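Local coordinates for protein tripartite terminase subunit 3 (Human herpesvirus 5, PDB 3N4P) that forms part of the molecular motor that packages viral DNA into empty capsids, this fragment being its magnesium-binding nuclease domain, at residues T62-L67 and E133-V138; A83-Y88 and M263-C268; L167-P172 and I274-S279; H119-V124 and Q156-S161. All coordinates share one frame; numbering follows the deposited sequence.

Contact 1 (T62-L67 and E133-V138); sequences TLYVYL and ELRIAV
The side chains of Tyr64 and Arg135 lie side by side, with ring and guanidinium planes 52° apart; CG2 of Thr62 covers one ring face near its rim, while CD of Glu133 lies in plane at the guanidinium edge. Their strands, 62-67 and 133-138, are parallel neighbours in the central sheet of an RNase H-like nuclease fold, joined by five backbone hydrogen bonds. What Arg135 offers the tyrosine is its aliphatic stem: extended from CG to NE, it brings CD to 3.3 Å from CE2 of Tyr64 and leaves NH1 to bond the carbonyl of Ala273. Further along this face, the small Ala137 lets the Tyr66 ring settle beside it, CD1 against its CB; the ring also packs on Glu139, a magnesium ligand together with Asp68. On the other face both strands carry only aliphatic side chains, and Leu63, Val65, Leu67 and Leu134 pack against helix 109-127. There, CD2 of Leu134 touches both CD1 of Leu63, 3.7 Å away, and CG1 of Val65, at 3.8 Å. Polar grip returns at the strand starts, where Glu133 also pairs with Arg165 through OE2. Its OE1 accepts from Thr62 OG1 at 2.8 Å and from Arg135 NE at 3.2 Å, the two donors approaching from opposite faces of the carboxylate plane.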
loop_
_atom_site.group_PDB
_atom_site.type_symbol
_atom_site.label_atom_id
_atom_site.label_comp_id
_atom_site.label_asym_id
_atom_site.label_seq_id
_atom_site.Cartn_x
_atom_site.Cartn_y
_atom_site.Cartn_z
ATOM N N THR B 62 6.290 19.569 -4.174
ATOM C CA THR B 62 7.058 20.091 -3.107
ATOM C C THR B 62 7.277 19.097 -1.993
ATOM O O THR B 62 6.334 18.581 -1.450
ATOM C CB THR B 62 6.407 21.369 -2.555
ATOM O OG1 THR B 62 6.437 22.359 -3.572
ATOM C CG2 THR B 62 7.233 21.911 -1.393
ATOM N N LEU B 63 8.535 18.881 -1.616
ATOM C CA LEU B 63 8.874 18.071 -0.424
ATOM C C LEU B 63 8.860 18.956 0.840
ATOM O O LEU B 63 9.647 19.868 0.948
ATOM C CB LEU B 63 10.309 17.523 -0.585
ATOM C CG LEU B 63 10.685 16.113 -0.247
ATOM C CD1 LEU B 63 12.189 15.857 0.192
ATOM C CD2 LEU B 63 9.616 15.337 0.627
ATOM N N TYR B 64 8.000 18.706 1.798
ATOM C CA TYR B 64 8.015 19.419 3.078
ATOM C C TYR B 64 8.828 18.589 4.074
ATOM O O TYR B 64 8.550 17.384 4.252
ATOM C CB TYR B 64 6.551 19.598 3.598
ATOM C CG TYR B 64 5.787 20.527 2.692
ATOM C CD1 TYR B 64 5.176 20.043 1.536
ATOM C CD2 TYR B 64 5.800 21.921 2.909
ATOM C CE1 TYR B 64 4.479 20.940 0.631
ATOM C CE2 TYR B 64 5.110 22.856 2.016
ATOM C CZ TYR B 64 4.474 22.339 0.868
ATOM O OH TYR B 64 3.852 23.191 -0.043
ATOM N N VAL B 65 9.806 19.183 4.739
ATOM C CA VAL B 65 10.452 18.438 5.816
ATOM C C VAL B 65 10.505 19.188 7.170
ATOM O O VAL B 65 10.613 20.389 7.212
ATOM C CB VAL B 65 11.953 17.914 5.445
ATOM C CG1 VAL B 65 12.371 18.020 3.961
ATOM C CG2 VAL B 65 12.938 18.401 6.400
ATOM N N TYR B 66 10.579 18.461 8.274
ATOM C CA TYR B 66 10.699 19.106 9.561
ATOM C C TYR B 66 11.680 18.334 10.372
ATOM O O TYR B 66 11.619 17.110 10.383
ATOM C CB TYR B 66 9.361 18.922 10.279
ATOM C CG TYR B 66 9.301 19.438 11.669
ATOM C CD1 TYR B 66 8.966 20.776 11.920
ATOM C CD2 TYR B 66 9.487 18.586 12.760
ATOM C CE1 TYR B 66 8.841 21.268 13.245
ATOM C CE2 TYR B 66 9.391 19.069 14.080
ATOM C CZ TYR B 66 9.062 20.401 14.306
ATOM O OH TYR B 66 8.945 20.875 15.590
ATOM N N LEU B 67 12.480 19.037 11.164
ATOM C CA LEU B 67 13.279 18.357 12.153
ATOM C C LEU B 67 13.395 19.181 13.402
ATOM O O LEU B 67 13.294 20.401 13.375
ATOM C CB LEU B 67 14.692 18.023 11.618
ATOM C CG LEU B 67 15.578 19.209 11.253
ATOM C CD1 LEU B 67 17.139 18.934 11.428
ATOM C CD2 LEU B 67 15.289 19.568 9.815
ATOM N N GLU B 133 10.895 21.282 -5.672
ATOM C CA GLU B 133 11.123 22.262 -4.590
ATOM C C GLU B 133 11.209 21.607 -3.207
ATOM O O GLU B 133 10.549 20.611 -2.963
ATOM C CB GLU B 133 9.961 23.243 -4.594
ATOM C CG GLU B 133 10.005 24.470 -3.658
ATOM C CD GLU B 133 8.746 25.354 -3.869
ATOM O OE1 GLU B 133 7.607 24.951 -3.435
ATOM O OE2 GLU B 133 8.875 26.440 -4.496
ATOM N N LEU B 134 12.004 22.181 -2.311
ATOM C CA LEU B 134 12.087 21.780 -0.896
ATOM C C LEU B 134 11.674 22.861 0.054
ATOM O O LEU B 134 12.127 23.976 -0.085
ATOM C CB LEU B 134 13.520 21.555 -0.499
ATOM C CG LEU B 134 14.057 20.178 -0.585
ATOM C CD1 LEU B 134 15.631 20.343 -0.438
ATOM C CD2 LEU B 134 13.358 19.301 0.508
ATOM N N ARG B 135 10.902 22.515 1.067
ATOM C CA ARG B 135 10.508 23.453 2.078
ATOM C C ARG B 135 10.774 22.838 3.398
ATOM O O ARG B 135 10.213 21.789 3.719
ATOM C CB ARG B 135 9.042 23.749 1.968
ATOM C CG ARG B 135 8.761 24.781 0.944
ATOM C CD ARG B 135 7.244 25.046 0.730
ATOM N NE ARG B 135 7.175 25.945 -0.407
ATOM C CZ ARG B 135 6.670 27.189 -0.403
ATOM N NH1 ARG B 135 6.045 27.695 0.679
ATOM N NH2 ARG B 135 6.758 27.916 -1.522
ATOM N N ILE B 136 11.611 23.503 4.185
ATOM C CA ILE B 136 12.198 22.896 5.362
ATOM C C ILE B 136 11.933 23.755 6.581
ATOM O O ILE B 136 12.211 24.918 6.560
ATOM C CB ILE B 136 13.746 22.738 5.158
ATOM C CG1 ILE B 136 14.012 21.879 3.925
ATOM C CG2 ILE B 136 14.452 22.132 6.403
ATOM C CD1 ILE B 136 15.503 21.932 3.455
ATOM N N ALA B 137 11.438 23.156 7.652
ATOM C CA ALA B 137 11.357 23.834 8.937
ATOM C C ALA B 137 12.288 23.214 9.961
ATOM O O ALA B 137 12.233 22.006 10.193
ATOM C CB ALA B 137 9.894 23.708 9.462
ATOM N N VAL B 138 13.042 24.004 10.675
ATOM C CA VAL B 138 13.974 23.465 11.661
ATOM C C VAL B 138 13.528 24.092 12.958
ATOM O O VAL B 138 13.610 25.301 13.095
ATOM C CB VAL B 138 15.467 23.925 11.434
ATOM C CG1 VAL B 138 16.392 23.321 12.493
ATOM C CG2 VAL B 138 16.027 23.538 10.064
#

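Contact 2 (A83-Y88 and M263-C268); sequences AAVGAY and MATYLC
Val85 spreads its two methyls over Ala264 and Thr265, fastening strand 80-88 to helix 256-267, a helix laid across one face of the sheet in this RNase H-like alpha/beta fold. CG2 meets the Ala264 methyl at 3.9 Å, and CG1 is 4.1 Å from CG2 of Thr265, whose side chain crosses that of the valine at about a right angle. Alanine is the apt residue at the centre: with so short a side chain, the local axes of 263-267 and 83-88 approach to 8.0 Å and cross at -35°. Threonine fits beside it because its two branches do different work. At a chi1 of 61°, OG1 sits between the backbone N and the carbonyl carbon and turns back to its own helix, where the carbonyl oxygen of Ile262 is its main partner and that of Val261 is also within bonding reach, leaving the methyl branch for the valine. Near the helix end, Cys268 adds a compact apolar sulfur, SG lying 4.2 Å from CG2 of Val85; the same side chain touches Tyr64 on the adjoining strand. The helix begins at Asp256, a predicted nuclease residue. Two residues before Val85, on the same strand face, Ala83 brings its carbonyl oxygen to 4.1 Å from CB of Ala264, and its own CB to 4.4 Å from that methyl.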
loop_
_atom_site.group_PDB
_atom_site.type_symbol
_atom_site.label_atom_id
_atom_site.label_comp_id
_atom_site.label_asym_id
_atom_site.label_seq_id
_atom_site.Cartn_x
_atom_site.Cartn_y
_atom_site.Cartn_z
ATOM N N ALA B 83 11.244 14.116 9.216
ATOM C CA ALA B 83 10.227 13.579 8.348
ATOM C C ALA B 83 10.137 14.403 7.083
ATOM O O ALA B 83 10.282 15.642 7.075
ATOM C CB ALA B 83 8.849 13.560 9.051
ATOM N N ALA B 84 9.812 13.687 6.013
ATOM C CA ALA B 84 9.722 14.248 4.686
ATOM C C ALA B 84 8.450 13.714 4.050
ATOM O O ALA B 84 8.338 12.485 3.842
ATOM C CB ALA B 84 10.959 13.837 3.867
ATOM N N VAL B 85 7.529 14.654 3.747
ATOM C CA VAL B 85 6.192 14.424 3.189
ATOM C C VAL B 85 5.829 15.294 1.964
ATOM O O VAL B 85 6.406 16.366 1.752
ATOM C CB VAL B 85 5.093 14.573 4.262
ATOM C CG1 VAL B 85 5.514 13.903 5.595
ATOM C CG2 VAL B 85 4.862 15.982 4.508
ATOM N N GLY B 86 4.901 14.804 1.124
ATOM C CA GLY B 86 4.456 15.496 -0.100
ATOM C C GLY B 86 2.993 15.117 -0.337
ATOM O O GLY B 86 2.540 14.065 0.140
ATOM N N ALA B 87 2.285 15.896 -1.132
ATOM C CA ALA B 87 0.907 15.628 -1.361
ATOM C C ALA B 87 0.698 14.588 -2.456
ATOM O O ALA B 87 1.484 14.484 -3.409
ATOM C CB ALA B 87 0.167 16.911 -1.637
ATOM N N TYR B 88 -0.391 13.822 -2.301
ATOM C CA TYR B 88 -0.907 13.045 -3.418
ATOM C C TYR B 88 -2.409 13.149 -3.441
ATOM O O TYR B 88 -3.039 12.687 -2.502
ATOM C CB TYR B 88 -0.440 11.577 -3.359
ATOM C CG TYR B 88 -1.147 10.763 -4.384
ATOM C CD1 TYR B 88 -0.892 10.971 -5.743
ATOM C CD2 TYR B 88 -2.152 9.836 -4.024
ATOM C CE1 TYR B 88 -1.568 10.259 -6.692
ATOM C CE2 TYR B 88 -2.836 9.138 -4.990
ATOM C CZ TYR B 88 -2.540 9.360 -6.329
ATOM O OH TYR B 88 -3.219 8.687 -7.332
ATOM N N MET B 263 4.172 17.558 12.178
ATOM C CA MET B 263 4.479 18.931 11.848
ATOM C C MET B 263 4.785 19.093 10.368
ATOM O O MET B 263 4.331 20.042 9.751
ATOM C CB MET B 263 5.623 19.450 12.706
ATOM C CG MET B 263 5.336 19.496 14.151
ATOM S SD MET B 263 3.823 20.492 14.599
ATOM C CE MET B 263 3.753 19.885 16.281
ATOM N N ALA B 264 5.519 18.171 9.779
ATOM C CA ALA B 264 5.695 18.282 8.338
ATOM C C ALA B 264 4.321 18.291 7.658
ATOM O O ALA B 264 4.092 19.092 6.749
ATOM C CB ALA B 264 6.593 17.165 7.787
ATOM N N THR B 265 3.415 17.417 8.078
ATOM C CA THR B 265 2.092 17.351 7.440
ATOM C C THR B 265 1.318 18.654 7.639
ATOM O O THR B 265 0.773 19.201 6.688
ATOM C CB THR B 265 1.284 16.094 7.895
ATOM O OG1 THR B 265 1.054 16.124 9.316
ATOM C CG2 THR B 265 2.080 14.837 7.592
ATOM N N TYR B 266 1.324 19.173 8.859
ATOM C CA TYR B 266 0.754 20.449 9.204
ATOM C C TYR B 266 1.285 21.657 8.383
ATOM O O TYR B 266 0.488 22.513 7.937
ATOM C CB TYR B 266 1.032 20.689 10.673
ATOM C CG TYR B 266 0.390 21.909 11.259
ATOM C CD1 TYR B 266 -1.016 21.982 11.391
ATOM C CD2 TYR B 266 1.172 22.977 11.728
ATOM C CE1 TYR B 266 -1.633 23.079 11.939
ATOM C CE2 TYR B 266 0.553 24.096 12.308
ATOM C CZ TYR B 266 -0.854 24.135 12.393
ATOM O OH TYR B 266 -1.509 25.209 12.949
ATOM N N LEU B 267 2.608 21.766 8.191
ATOM C CA LEU B 267 3.067 22.938 7.488
ATOM C C LEU B 267 2.869 22.791 5.985
ATOM O O LEU B 267 3.133 23.723 5.261
ATOM C CB LEU B 267 4.504 23.292 7.799
ATOM C CG LEU B 267 5.158 23.890 9.048
ATOM C CD1 LEU B 267 4.245 24.585 10.072
ATOM C CD2 LEU B 267 6.037 22.892 9.688
ATOM N N CYS B 268 2.426 21.629 5.514
ATOM C CA CYS B 268 1.857 21.515 4.147
ATOM C C CYS B 268 0.814 22.591 3.714
ATOM O O CYS B 268 0.868 23.042 2.565
ATOM C CB CYS B 268 1.268 20.120 3.858
ATOM S SG CYS B 268 2.304 18.923 2.902
#

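Contact 3 (L167-P172 and I274-S279); sequences LFYHTP and IRFRVS
Segments 167-172 and 274-279 meet as a short antiparallel pair that soon diverges; the touching parts, 167-172 and 275-279, run 112° apart end to end. Phe168 and Arg277 form the hydrogen-bonded pair, Phe168 N reaching Arg277 O at 3.0 Å and Arg277 N reaching Phe168 O at 2.9 Å. Tyr169 and Phe276 follow as the non-hydrogen-bonded pair, and beyond them His170 N donates to Arg275 O at 2.8 Å, coming from above the carbonyl plane.

The side chains of Tyr169 and Phe276 make a T-shaped stack: the tyrosine turns its edge to the phenylalanine face, with centroids 5.3 Å apart and planes at 81°. With CG of Tyr169 opposite its own backbone N (chi1 -172°), one face of the ring also comes to lie against Arg275, whose CB stands 3.7 Å from the tyrosine centroid in a CH-pi contact. Arginine suits this place because its aliphatic stem can lie on a ring while its guanidinium bonds a carbonyl. Its chain, bent at chi2 and chi3, curls back to segment 167-172, and NE donates to His170 O at 3.0 Å with that oxygen in the guanidinium plane. Tyr169 OH lies over the centre of one guanidinium face, while NH2 rests against the side chain of Thr171. At the opposite end, Leu167 presses CD2 to 3.8 Å from CB of Phe276, and Phe168 packs on Ser279, the last residue.

Strand 165-172 is bonded along strand 133-138 too, so this is sheet extension by a C-terminal strand: the chain's tail adds a short antiparallel strand to the central sheet of the nuclease domain.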
loop_
_atom_site.group_PDB
_atom_site.type_symbol
_atom_site.label_atom_id
_atom_site.label_comp_id
_atom_site.label_asym_id
_atom_site.label_seq_id
_atom_site.Cartn_x
_atom_site.Cartn_y
_atom_site.Cartn_z
ATOM N N LEU B 167 13.832 26.390 0.396
ATOM C CA LEU B 167 13.176 27.468 1.159
ATOM C C LEU B 167 13.130 26.989 2.587
ATOM O O LEU B 167 13.005 25.813 2.818
ATOM C CB LEU B 167 11.739 27.678 0.710
ATOM C CG LEU B 167 11.469 28.421 -0.599
ATOM C CD1 LEU B 167 11.588 27.549 -1.837
ATOM C CD2 LEU B 167 10.119 29.049 -0.539
ATOM N N PHE B 168 13.249 27.889 3.539
ATOM C CA PHE B 168 13.266 27.520 4.928
ATOM C C PHE B 168 12.160 28.306 5.599
ATOM O O PHE B 168 11.755 29.364 5.120
ATOM C CB PHE B 168 14.606 27.796 5.589
ATOM C CG PHE B 168 15.617 26.729 5.361
ATOM C CD1 PHE B 168 16.416 26.743 4.235
ATOM C CD2 PHE B 168 15.769 25.685 6.267
ATOM C CE1 PHE B 168 17.384 25.749 4.013
ATOM C CE2 PHE B 168 16.736 24.673 6.047
ATOM C CZ PHE B 168 17.534 24.702 4.916
ATOM N N TYR B 169 11.609 27.753 6.665
ATOM C CA TYR B 169 10.504 28.435 7.352
ATOM C C TYR B 169 11.239 29.563 8.049
ATOM O O TYR B 169 12.236 29.283 8.718
ATOM C CB TYR B 169 9.909 27.527 8.404
ATOM C CG TYR B 169 8.657 28.076 9.014
ATOM C CD1 TYR B 169 7.401 27.576 8.628
ATOM C CD2 TYR B 169 8.698 29.074 9.988
ATOM C CE1 TYR B 169 6.219 28.086 9.187
ATOM C CE2 TYR B 169 7.496 29.595 10.554
ATOM C CZ TYR B 169 6.284 29.092 10.153
ATOM O OH TYR B 169 5.122 29.584 10.699
ATOM N N HIS B 170 10.811 30.810 7.869
ATOM C CA HIS B 170 11.479 31.964 8.533
ATOM C C HIS B 170 10.566 32.605 9.541
ATOM O O HIS B 170 9.352 32.726 9.318
ATOM C CB HIS B 170 11.941 33.010 7.537
ATOM C CG HIS B 170 13.239 32.671 6.889
ATOM N ND1 HIS B 170 14.385 33.424 7.060
ATOM C CD2 HIS B 170 13.578 31.650 6.071
ATOM C CE1 HIS B 170 15.370 32.883 6.371
ATOM N NE2 HIS B 170 14.906 31.806 5.761
ATOM N N THR B 171 11.148 32.997 10.665
ATOM C CA THR B 171 10.373 33.698 11.686
ATOM C C THR B 171 11.152 34.936 12.151
ATOM O O THR B 171 12.372 34.912 12.233
ATOM C CB THR B 171 10.016 32.794 12.898
ATOM O OG1 THR B 171 11.136 32.721 13.785
ATOM C CG2 THR B 171 9.732 31.421 12.456
ATOM N N PRO B 172 10.434 36.019 12.452
ATOM C CA PRO B 172 11.077 37.230 12.965
ATOM C C PRO B 172 11.772 36.978 14.310
ATOM O O PRO B 172 11.318 36.154 15.095
ATOM C CB PRO B 172 9.901 38.193 13.140
ATOM C CG PRO B 172 8.700 37.306 13.287
ATOM C CD PRO B 172 8.963 36.156 12.382
ATOM N N ILE B 274 3.664 31.647 2.822
ATOM C CA ILE B 274 4.550 32.802 2.801
ATOM C C ILE B 274 5.739 32.749 3.765
ATOM O O ILE B 274 6.677 33.526 3.592
ATOM C CB ILE B 274 3.859 34.177 3.078
ATOM C CG1 ILE B 274 2.638 34.038 3.991
ATOM C CG2 ILE B 274 3.657 35.018 1.779
ATOM C CD1 ILE B 274 3.008 33.866 5.471
ATOM N N ARG B 275 5.703 31.868 4.775
ATOM C CA ARG B 275 6.780 31.826 5.794
ATOM C C ARG B 275 8.072 31.248 5.226
ATOM O O ARG B 275 9.164 31.511 5.716
ATOM C CB ARG B 275 6.366 31.057 7.059
ATOM C CG ARG B 275 5.178 31.650 7.860
ATOM C CD ARG B 275 5.474 33.074 8.352
ATOM N NE ARG B 275 6.394 33.132 9.499
ATOM C CZ ARG B 275 6.008 33.250 10.772
ATOM N NH1 ARG B 275 4.716 33.316 11.075
ATOM N NH2 ARG B 275 6.910 33.308 11.747
ATOM N N PHE B 276 7.929 30.479 4.163
ATOM C CA PHE B 276 9.040 29.808 3.543
ATOM C C PHE B 276 9.758 30.766 2.595
ATOM O O PHE B 276 9.148 31.362 1.709
ATOM C CB PHE B 276 8.586 28.510 2.851
ATOM C CG PHE B 276 8.156 27.439 3.805
ATOM C CD1 PHE B 276 9.066 26.484 4.257
ATOM C CD2 PHE B 276 6.826 27.367 4.234
ATOM C CE1 PHE B 276 8.696 25.496 5.152
ATOM C CE2 PHE B 276 6.429 26.419 5.112
ATOM C CZ PHE B 276 7.329 25.446 5.584
ATOM N N ARG B 277 11.048 30.944 2.816
ATOM C CA ARG B 277 11.769 31.896 2.049
ATOM C C ARG B 277 13.181 31.431 1.776
ATOM O O ARG B 277 13.764 30.691 2.567
ATOM C CB ARG B 277 11.788 33.236 2.764
ATOM C CG ARG B 277 12.327 34.313 1.882
ATOM C CD ARG B 277 12.105 35.668 2.513
ATOM N NE ARG B 277 10.686 35.900 2.861
ATOM C CZ ARG B 277 10.130 37.113 2.836
ATOM N NH1 ARG B 277 10.864 38.183 2.478
ATOM N NH2 ARG B 277 8.857 37.268 3.166
ATOM N N VAL B 278 13.740 31.876 0.662
ATOM C CA VAL B 278 15.150 31.552 0.375
ATOM C C VAL B 278 16.094 31.850 1.566
ATOM O O VAL B 278 16.130 32.951 2.079
ATOM C CB VAL B 278 15.590 32.103 -0.991
ATOM C CG1 VAL B 278 17.128 32.006 -1.190
ATOM C CG2 VAL B 278 14.857 31.315 -2.079
ATOM N N SER B 279 16.747 30.796 2.061
ATOM C CA SER B 279 17.851 30.880 3.049
ATOM C C SER B 279 19.186 30.958 2.310
ATOM O O SER B 279 19.608 32.027 1.889
ATOM C CB SER B 279 17.868 29.624 3.965
ATOM O OG SER B 279 19.220 29.151 4.234
#

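Contact 4 (H119-V124 and Q156-S161); sequences HMIISV and QSVQSS
Helices 109-127 and 144-161 run side by side in nearly the same direction, their local axes 9.5 Å apart and crossing at -34°, with Ile122 and Val158 closest by CA. The contact is slight and made of van der Waals touches. Ile122 does most of it: with CG1 opposite the carbonyl carbon (chi1 -63°), its long branch stretches across to Ser161, where CD1 lies 3.6 Å from OG and 3.7 Å from CB. A serine suits this solvent-facing end of the second helix, since its small side chain accepts a methyl without pushing the helices apart, and the same CD1 also approaches the carbonyl oxygen of Ser157. Deeper in, Ile121 and Val158 meet at about a right angle, methyl against methyl, with CG2 of Ile121 and CG2 of Val158 separated by 3.9 Å. Both are beta-branched, apolar and buried, and both rest on Leu134 of strand 133-138.

Polar side chains flank this seam. Ser157 OG bonds Glu115, a further tie between the helices, whereas Ser160 turns OG back on its own helix, 2.6 Å from Gln156 O, which also accepts from Ser160 N on the opposite face of the carbonyl plane.

Two neighbouring helices thus pack on one face of the sheet, the second being the connection of the beta-alpha-beta crossover from strand 133-138 to parallel strand 165-172, in keeping with the layered RNase H-like fold.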
loop_
_atom_site.group_PDB
_atom_site.type_symbol
_atom_site.label_atom_id
_atom_site.label_comp_id
_atom_site.label_asym_id
_atom_site.label_seq_id
_atom_site.Cartn_x
_atom_site.Cartn_y
_atom_site.Cartn_z
ATOM N N HIS B 119 21.229 13.778 3.739
ATOM C CA HIS B 119 21.327 12.489 3.087
ATOM C C HIS B 119 19.926 11.891 2.832
ATOM O O HIS B 119 19.625 11.360 1.737
ATOM C CB HIS B 119 22.133 11.597 4.015
ATOM C CG HIS B 119 22.557 10.312 3.415
ATOM N ND1 HIS B 119 22.622 10.107 2.049
ATOM C CD2 HIS B 119 22.939 9.147 3.991
ATOM C CE1 HIS B 119 23.042 8.872 1.813
ATOM N NE2 HIS B 119 23.242 8.270 2.973
ATOM N N MET B 120 19.019 12.004 3.787
ATOM C CA MET B 120 17.677 11.478 3.512
ATOM C C MET B 120 17.003 12.244 2.349
ATOM O O MET B 120 16.395 11.623 1.470
ATOM C CB MET B 120 16.796 11.592 4.729
ATOM C CG MET B 120 15.239 11.382 4.392
ATOM S SD MET B 120 14.198 12.115 5.649
ATOM C CE MET B 120 14.169 13.855 5.256
ATOM N N ILE B 121 17.046 13.573 2.391
ATOM C CA ILE B 121 16.479 14.456 1.351
ATOM C C ILE B 121 16.997 14.188 -0.083
ATOM O O ILE B 121 16.182 14.121 -1.009
ATOM C CB ILE B 121 16.745 15.950 1.715
ATOM C CG1 ILE B 121 15.818 16.369 2.878
ATOM C CG2 ILE B 121 16.577 16.907 0.474
ATOM C CD1 ILE B 121 16.560 17.579 3.684
ATOM N N ILE B 122 18.306 14.043 -0.235
ATOM C CA ILE B 122 18.937 13.705 -1.498
ATOM C C ILE B 122 18.448 12.346 -2.011
ATOM O O ILE B 122 18.121 12.229 -3.195
ATOM C CB ILE B 122 20.469 13.786 -1.364
ATOM C CG1 ILE B 122 20.909 15.229 -1.035
ATOM C CG2 ILE B 122 21.287 13.230 -2.634
ATOM C CD1 ILE B 122 22.320 15.161 -0.219
ATOM N N SER B 123 18.343 11.319 -1.152
ATOM C CA SER B 123 17.823 10.048 -1.653
ATOM C C SER B 123 16.369 10.189 -2.098
ATOM O O SER B 123 15.981 9.580 -3.078
ATOM C CB SER B 123 17.905 8.948 -0.606
ATOM O OG SER B 123 19.281 8.786 -0.258
ATOM N N VAL B 124 15.569 10.930 -1.337
ATOM C CA VAL B 124 14.191 11.118 -1.666
ATOM C C VAL B 124 14.067 11.835 -3.003
ATOM O O VAL B 124 13.235 11.417 -3.822
ATOM C CB VAL B 124 13.453 11.914 -0.632
ATOM C CG1 VAL B 124 11.997 12.345 -1.172
ATOM C CG2 VAL B 124 13.283 11.121 0.652
ATOM N N GLN B 156 23.458 23.714 2.462
ATOM C CA GLN B 156 24.771 23.332 1.955
ATOM C C GLN B 156 24.944 21.912 1.357
ATOM O O GLN B 156 25.412 21.793 0.215
ATOM C CB GLN B 156 25.774 23.513 3.069
ATOM C CG GLN B 156 26.412 24.804 3.038
ATOM C CD GLN B 156 27.434 24.966 4.170
ATOM O OE1 GLN B 156 27.279 25.865 5.038
ATOM N NE2 GLN B 156 28.454 24.081 4.199
ATOM N N SER B 157 24.623 20.847 2.118
ATOM C CA SER B 157 24.729 19.471 1.568
ATOM C C SER B 157 23.778 19.302 0.403
ATOM O O SER B 157 24.168 18.803 -0.654
ATOM C CB SER B 157 24.449 18.325 2.567
ATOM O OG SER B 157 25.174 18.485 3.760
ATOM N N VAL B 158 22.563 19.763 0.555
ATOM C CA VAL B 158 21.570 19.564 -0.489
ATOM C C VAL B 158 22.036 20.114 -1.823
ATOM O O VAL B 158 22.183 19.345 -2.798
ATOM C CB VAL B 158 20.170 20.090 -0.066
ATOM C CG1 VAL B 158 19.210 20.037 -1.247
ATOM C CG2 VAL B 158 19.649 19.268 1.089
ATOM N N GLN B 159 22.370 21.412 -1.809
ATOM C CA GLN B 159 22.879 22.153 -2.971
ATOM C C GLN B 159 24.174 21.709 -3.528
ATOM O O GLN B 159 24.392 21.951 -4.698
ATOM C CB GLN B 159 22.836 23.692 -2.777
ATOM C CG GLN B 159 21.261 24.065 -2.714
ATOM C CD GLN B 159 21.013 25.559 -2.705
ATOM O OE1 GLN B 159 21.897 26.332 -2.357
ATOM N NE2 GLN B 159 19.801 25.967 -3.107
ATOM N N SER B 160 25.037 21.099 -2.700
ATOM C CA SER B 160 26.296 20.477 -3.182
ATOM C C SER B 160 25.948 19.307 -4.057
ATOM O O SER B 160 26.636 19.066 -5.039
ATOM C CB SER B 160 27.117 19.859 -2.053
ATOM O OG SER B 160 27.477 20.769 -1.029
ATOM N N SER B 161 24.876 18.583 -3.696
ATOM C CA SER B 161 24.542 17.328 -4.341
ATOM C C SER B 161 23.611 17.402 -5.533
ATOM O O SER B 161 23.695 16.555 -6.395
ATOM C CB SER B 161 23.950 16.324 -3.322
ATOM O OG SER B 161 25.016 15.758 -2.551
#

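Overall arrangement
From the N terminus, strand 62-67 comes first and strand 80-88 follows as its antiparallel neighbour. Helix 109-127 then leads to strand 133-138, whose return to 62-67 closes contact 1. Helix 144-161 next closes contact 4, which crosses contact 1 because their segments alternate. Strand 165-172 extends the sheet beyond 133-138. Much later, helix 256-267 comes back to strand 80-88 and closes contact 2, a long loop that contains contact 4 entirely and crosses contact 1. The tail closes contact 3, in series after contacts 1 and 4 but crossing contact 2. The sheet thus lies between the helices of contact 4 and the helix of contact 2.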